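Local coordinates for secreted protein (Streptomyces lividans TK24, PDB 5LXZ), which probably acts as a secreted mononuclear copper-radical oxidase of the galactose oxidase-like AA5 family, at residues A[405-410]-A[458-463]; A[351-356]-A[547-552]. The protein carries 1 engineered substitution. One frame throughout, in Å; residues are numbered along the deposited sequence.

Contact 1. Residues A[405-410]-A[458-463]; sequences TRYPQA and RNYHSG. With CU (copper (II) ion), chain B.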
loop_
_atom_site.group_PDB
_atom_site.type_symbol
_atom_site.label_atom_id
_atom_site.label_comp_id
_atom_site.label_asym_id
_atom_site.label_seq_id
_atom_site.Cartn_x
_atom_site.Cartn_y
_atom_site.Cartn_z
ATOM N N THR A 405 4.014 1.217 16.440
ATOM C CA THR A 405 4.604 0.587 15.246
ATOM C C THR A 405 4.059 1.185 13.964
ATOM O O THR A 405 2.893 0.897 13.640
ATOM C CB THR A 405 4.289 -0.922 15.249
ATOM O OG1 THR A 405 4.732 -1.516 16.489
ATOM C CG2 THR A 405 4.999 -1.635 14.126
ATOM N N ARG A 406 4.873 1.969 13.251
ATOM C CA ARG A 406 4.614 2.306 11.854
ATOM C C ARG A 406 5.029 1.148 10.950
ATOM O O ARG A 406 5.980 0.426 11.229
ATOM C CB ARG A 406 5.427 3.514 11.406
ATOM C CG ARG A 406 5.046 4.848 11.993
ATOM C CD ARG A 406 5.980 5.873 11.464
ATOM N NE ARG A 406 5.613 7.233 11.805
ATOM C CZ ARG A 406 4.760 8.001 11.116
ATOM N NH1 ARG A 406 4.056 7.514 10.083
ATOM N NH2 ARG A 406 4.576 9.260 11.453
ATOM N N TYR A 407 4.370 1.030 9.790
ATOM C CA TYR A 407 4.806 0.120 8.736
ATOM C C TYR A 407 4.763 -1.384 9.061
ATOM O O TYR A 407 5.528 -2.125 8.472
ATOM C CB TYR A 407 6.212 0.433 8.187
ATOM C CG TYR A 407 6.590 1.876 8.127
ATOM C CD1 TYR A 407 6.113 2.729 7.125
ATOM C CD2 TYR A 407 7.497 2.382 9.025
ATOM C CE1 TYR A 407 6.492 4.062 7.072
ATOM C CE2 TYR A 407 7.854 3.717 8.960
ATOM C CZ TYR A 407 7.388 4.533 7.955
ATOM O OH TYR A 407 7.797 5.873 7.917
ATOM N N PRO A 408 3.922 -1.857 9.987
ATOM C CA PRO A 408 3.980 -3.308 10.229
ATOM C C PRO A 408 3.606 -4.068 8.983
ATOM O O PRO A 408 2.668 -3.669 8.237
ATOM C CB PRO A 408 2.910 -3.538 11.309
ATOM C CG PRO A 408 1.942 -2.420 11.064
ATOM C CD PRO A 408 2.770 -1.230 10.638
ATOM N N GLN A 409 4.362 -5.137 8.717
ATOM C CA GLN A 409 3.975 -6.100 7.670
ATOM C C GLN A 409 2.883 -6.997 8.220
ATOM O O GLN A 409 2.869 -7.306 9.416
ATOM C CB GLN A 409 5.173 -6.922 7.237
ATOM C CG GLN A 409 6.269 -6.140 6.524
ATOM C CD GLN A 409 7.381 -5.632 7.441
ATOM O OE1 GLN A 409 8.161 -6.431 7.971
ATOM N NE2 GLN A 409 7.472 -4.330 7.635
ATOM N N ALA A 410 1.933 -7.426 7.382
ATOM C CA ALA A 410 0.828 -8.240 7.802
ATOM C C ALA A 410 0.361 -9.133 6.696
ATOM O O ALA A 410 -0.064 -8.632 5.645
ATOM C CB ALA A 410 -0.298 -7.422 8.379
ATOM N N ARG A 458 12.586 -3.733 9.093
ATOM C CA ARG A 458 11.748 -3.328 7.940
ATOM C C ARG A 458 10.827 -2.177 8.337
ATOM O O ARG A 458 9.945 -2.366 9.162
ATOM C CB ARG A 458 10.957 -4.535 7.401
ATOM C CG ARG A 458 11.775 -5.385 6.389
ATOM C CD ARG A 458 11.022 -6.563 5.852
ATOM N NE ARG A 458 10.897 -7.568 6.875
ATOM C CZ ARG A 458 11.828 -8.471 7.151
ATOM N NH1 ARG A 458 11.578 -9.346 8.097
ATOM N NH2 ARG A 458 12.994 -8.496 6.494
ATOM N N ASN A 459 11.048 -0.989 7.769
ATOM C CA ASN A 459 10.223 0.187 8.046
ATOM C C ASN A 459 9.559 0.614 6.746
ATOM O O ASN A 459 8.879 -0.223 6.139
ATOM C CB ASN A 459 10.935 1.264 8.912
ATOM C CG ASN A 459 12.151 1.915 8.255
ATOM O OD1 ASN A 459 12.034 2.797 7.396
ATOM N ND2 ASN A 459 13.354 1.500 8.690
ATOM N N TYR A 460 9.717 1.861 6.345
ATOM C CA TYR A 460 9.182 2.393 5.072
ATOM C C TYR A 460 9.642 1.574 3.901
ATOM O O TYR A 460 10.756 1.055 3.889
ATOM C CB TYR A 460 9.735 3.816 4.954
ATOM C CG TYR A 460 9.266 4.663 3.839
ATOM C CD1 TYR A 460 7.918 4.821 3.628
ATOM C CD2 TYR A 460 10.169 5.369 3.074
ATOM C CE1 TYR A 460 7.469 5.674 2.639
ATOM C CE2 TYR A 460 9.718 6.224 2.056
ATOM C CZ TYR A 460 8.374 6.339 1.872
ATOM O OH TYR A 460 7.910 7.181 0.874
ATOM N N HIS A 461 8.764 1.403 2.902
ATOM C CA HIS A 461 9.126 0.704 1.669
ATOM C C HIS A 461 9.492 -0.747 1.902
ATOM O O HIS A 461 10.466 -1.227 1.304
ATOM C CB HIS A 461 10.241 1.430 0.928
ATOM C CG HIS A 461 9.813 2.705 0.276
ATOM N ND1 HIS A 461 10.709 3.654 -0.155
ATOM C CD2 HIS A 461 8.584 3.161 -0.073
ATOM C CE1 HIS A 461 10.063 4.653 -0.715
ATOM N NE2 HIS A 461 8.778 4.376 -0.690
ATOM N N SER A 462 8.681 -1.435 2.699
ATOM C CA SER A 462 8.816 -2.862 2.971
ATOM C C SER A 462 7.561 -3.588 2.582
ATOM O O SER A 462 6.561 -2.974 2.095
ATOM C CB SER A 462 9.101 -3.106 4.456
ATOM O OG SER A 462 10.207 -2.372 4.895
ATOM N N GLY A 463 7.578 -4.921 2.741
ATOM C CA GLY A 463 6.361 -5.668 2.571
ATOM C C GLY A 463 6.576 -7.138 2.797
ATOM O O GLY A 463 7.689 -7.548 3.127
HETATM CU CU CU B . 7.206 5.509 -1.280
HETATM O O HOH W 1 9.501 -8.114 9.617
HETATM O O HOH W 2 8.361 7.277 -1.841
#
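Q409 OE1 takes two hydrogen bonds, one from NE of R458 at 3.2 Å and one from water 1 at 2.7 Å. The water in turn accepts from R458 NH1, joining amide and guanidinium a second time. OE1 lies at the guanidinium edge, nearly in its plane, while NE stands above the amide's carbonyl plane, 51° out of it; the N-H bond is bent to 145°. The Q409 chain turns sharply at chi2 (93°), which lays the amide against R458 CB and lets NE2 make a weak bond back to Y407 O. The arginine's charge is met by a salt bridge from NH2 to E497. Both segments lead into edge strands of two blades of the kelch-type beta-propeller, 409-412 and 462-466. Nearer the copper, the Y407 ring lies under the N459-Y460 peptide: Y460 N sits 3.4 Å above the ring plane, over its centre, and R406 CB lies over the rim of the opposite face. Y460 CB makes a CH-pi contact 4.2 Å from the Y407 centroid, and the two tyrosine rings meet obliquely. Without the Y407 ring, as with an alanine here, the N459-Y460 peptide would probably lose its floor and R428 N its hydroxyl partner. Within the loop, N459 OD1 accepts from Y460 N, and N459 O from S462 OG. The Y460 ring covers H461, whose NE2 binds copper at 2.0 Å and whose ND1 is hydrogen-bonded to D478. Y460 OH, with Y248 as its polar partner, lies 2.8 Å from the copper and belongs to its site.

Contact 2. Residues A[351-356]-A[547-552]; sequences TANTVL and THVTDV. With CU (copper (II) ion), chain B.
Two carbonyl oxygens face each other across the contact, V549 O and A352 O at 3.4 Å, and N353 OD1 is another acceptor close to V549 O. Three waters bridge the segments instead. Water 4 donates to V549 O at 2.9 Å and is also bonded to T354 OG1, which has a further partner in S312. Waters 3 and 5 both donate to T354 O; the first also donates to D551 O at 2.7 Å, the second accepts from D551 N. The direct packing falls to V549, whose CG1 lies 3.4 Å from A352 O and 3.5 Å from T351 O and also touches N353 CB and ND2. CG1 stands roughly anti to the backbone N (chi1 -148°), with CG2 beside that nitrogen, and is thereby turned in among these groups. The N353 amide is fixed at both ends: OD1 accepts from T354 N in the carbonyl plane, on a lone pair, and ND2 donates to P408 O. V549 belongs to the type I' turn T547-T550, in the Early set domain, and the turn reaches the propeller beside strand 353-356. H548, just before it in the turn, binds the copper through NE2 at 2.1 Å. Its other nitrogen, ND1, donates to T547 OG1 at 158°, almost in the ring plane, which restrains rotation of the imidazole. T550 OG1 donates to H548 O, bracing the same turn. By donating to V549 O, water 4 probably eases the crowding of acceptors there, while waters 3 and 5 join T354 to D551, so solvent and one valine side chain tie the copper-bearing turn to the propeller.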
loop_
_atom_site.group_PDB
_atom_site.type_symbol
_atom_site.label_atom_id
_atom_site.label_comp_id
_atom_site.label_asym_id
_atom_site.label_seq_id
_atom_site.Cartn_x
_atom_site.Cartn_y
_atom_site.Cartn_z
ATOM N N THR A 351 0.502 4.932 7.423
ATOM C CA THR A 351 1.494 3.853 7.552
ATOM C C THR A 351 1.003 2.667 8.400
ATOM O O THR A 351 1.806 1.820 8.789
ATOM C CB THR A 351 2.907 4.354 7.955
ATOM O OG1 THR A 351 3.011 4.594 9.380
ATOM C CG2 THR A 351 3.276 5.584 7.191
ATOM N N ALA A 352 -0.290 2.591 8.690
ATOM C CA ALA A 352 -0.897 1.428 9.288
ATOM C C ALA A 352 -1.131 0.347 8.240
ATOM O O ALA A 352 -1.283 0.665 7.051
ATOM C CB ALA A 352 -2.215 1.810 9.904
ATOM N N ASN A 353 -1.191 -0.902 8.655
ATOM C CA ASN A 353 -1.571 -1.965 7.760
ATOM C C ASN A 353 -3.040 -2.271 7.967
ATOM O O ASN A 353 -3.625 -1.968 9.028
ATOM C CB ASN A 353 -0.640 -3.180 7.927
ATOM C CG ASN A 353 -0.442 -3.933 6.639
ATOM O OD1 ASN A 353 -1.424 -4.139 5.896
ATOM N ND2 ASN A 353 0.761 -4.298 6.313
ATOM N N THR A 354 -3.651 -2.922 6.974
ATOM C CA THR A 354 -5.036 -3.329 7.010
ATOM C C THR A 354 -5.117 -4.733 6.450
ATOM O O THR A 354 -4.534 -4.985 5.386
ATOM C CB THR A 354 -5.919 -2.454 6.122
ATOM O OG1 THR A 354 -5.697 -1.069 6.416
ATOM C CG2 THR A 354 -7.372 -2.791 6.317
ATOM N N VAL A 355 -5.881 -5.585 7.115
ATOM C CA VAL A 355 -6.116 -6.961 6.659
ATOM C C VAL A 355 -7.574 -7.281 6.770
ATOM O O VAL A 355 -8.195 -6.991 7.809
ATOM C CB VAL A 355 -5.304 -7.970 7.527
ATOM C CG1 VAL A 355 -5.567 -9.385 7.117
ATOM C CG2 VAL A 355 -3.816 -7.713 7.384
ATOM N N LEU A 356 -8.100 -7.921 5.724
ATOM C CA LEU A 356 -9.401 -8.587 5.776
ATOM C C LEU A 356 -9.132 -9.935 6.436
ATOM O O LEU A 356 -8.443 -10.769 5.849
ATOM C CB LEU A 356 -10.003 -8.710 4.393
ATOM C CG LEU A 356 -11.275 -9.535 4.264
ATOM C CD1 LEU A 356 -12.337 -9.159 5.266
ATOM C CD2 LEU A 356 -11.794 -9.369 2.858
ATOM N N THR A 547 2.671 -3.139 -1.195
ATOM C CA THR A 547 3.541 -1.968 -1.218
ATOM C C THR A 547 3.031 -0.950 -0.221
ATOM O O THR A 547 1.852 -0.888 0.041
ATOM C CB THR A 547 3.601 -1.277 -2.609
ATOM O OG1 THR A 547 4.705 -0.372 -2.661
ATOM C CG2 THR A 547 2.309 -0.484 -2.983
ATOM N N HIS A 548 3.950 -0.199 0.371
ATOM C CA HIS A 548 3.614 0.880 1.268
ATOM C C HIS A 548 2.557 0.488 2.271
ATOM O O HIS A 548 1.618 1.228 2.514
ATOM C CB HIS A 548 3.179 2.142 0.487
ATOM C CG HIS A 548 4.247 2.767 -0.347
ATOM N ND1 HIS A 548 4.730 2.214 -1.500
ATOM C CD2 HIS A 548 4.869 3.971 -0.232
ATOM C CE1 HIS A 548 5.566 3.036 -2.079
ATOM N NE2 HIS A 548 5.689 4.097 -1.303
ATOM N N VAL A 549 2.749 -0.652 2.941
ATOM C CA VAL A 549 1.902 -1.068 4.029
ATOM C C VAL A 549 0.459 -1.340 3.587
ATOM O O VAL A 549 -0.467 -1.276 4.402
ATOM C CB VAL A 549 1.913 -0.078 5.240
ATOM C CG1 VAL A 549 1.707 -0.852 6.528
ATOM C CG2 VAL A 549 3.211 0.710 5.344
ATOM N N THR A 550 0.291 -1.652 2.300
ATOM C CA THR A 550 -1.018 -1.709 1.669
ATOM C C THR A 550 -1.075 -2.966 0.812
ATOM O O THR A 550 -0.217 -3.151 -0.058
ATOM C CB THR A 550 -1.239 -0.456 0.788
ATOM O OG1 THR A 550 -1.004 0.708 1.586
ATOM C CG2 THR A 550 -2.684 -0.369 0.241
ATOM N N ASP A 551 -2.116 -3.755 0.986
ATOM C CA ASP A 551 -2.347 -4.947 0.178
ATOM C C ASP A 551 -3.831 -5.183 0.112
ATOM O O ASP A 551 -4.427 -5.730 1.014
ATOM C CB ASP A 551 -1.608 -6.103 0.826
ATOM C CG ASP A 551 -1.720 -7.400 0.095
ATOM O OD1 ASP A 551 -2.472 -7.542 -0.898
ATOM O OD2 ASP A 551 -0.977 -8.315 0.575
ATOM N N VAL A 552 -4.449 -4.738 -0.972
ATOM C CA VAL A 552 -5.882 -4.913 -1.099
ATOM C C VAL A 552 -6.215 -6.206 -1.776
ATOM O O VAL A 552 -7.394 -6.504 -1.950
ATOM C CB VAL A 552 -6.545 -3.698 -1.795
ATOM C CG1 VAL A 552 -6.262 -2.432 -0.987
ATOM C CG2 VAL A 552 -6.144 -3.577 -3.239
HETATM CU CU CU B . 7.206 5.509 -1.280
HETATM O O HOH W 3 -4.178 -6.877 3.402
HETATM O O HOH W 4 -3.272 -0.576 4.658
HETATM O O HOH W 5 -3.790 -3.109 3.276
HETATM O O HOH W 2 8.361 7.277 -1.841
#

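Both contacts are buried near the middle of the chain, their centres about 9 Å apart, and each gives one histidine to the same copper: H461 from contact 1, H548 from contact 2, with Y248 and water 2 as further ligands. Contact 1 also brings Y460 of that site. Contact 1 joins two propeller blades; contact 2 joins the propeller to the Early set domain. Their chemistry differs accordingly: an aromatic ring against a peptide and a direct amide-guanidinium bond in the first, a valine and bridging waters in the second. The two meet where Y407 N approaches T351 O (2.9 Å), a probable hydrogen bond, and V549 CG1 packs on P408 O, bringing segment 405-410 against both halves of contact 2.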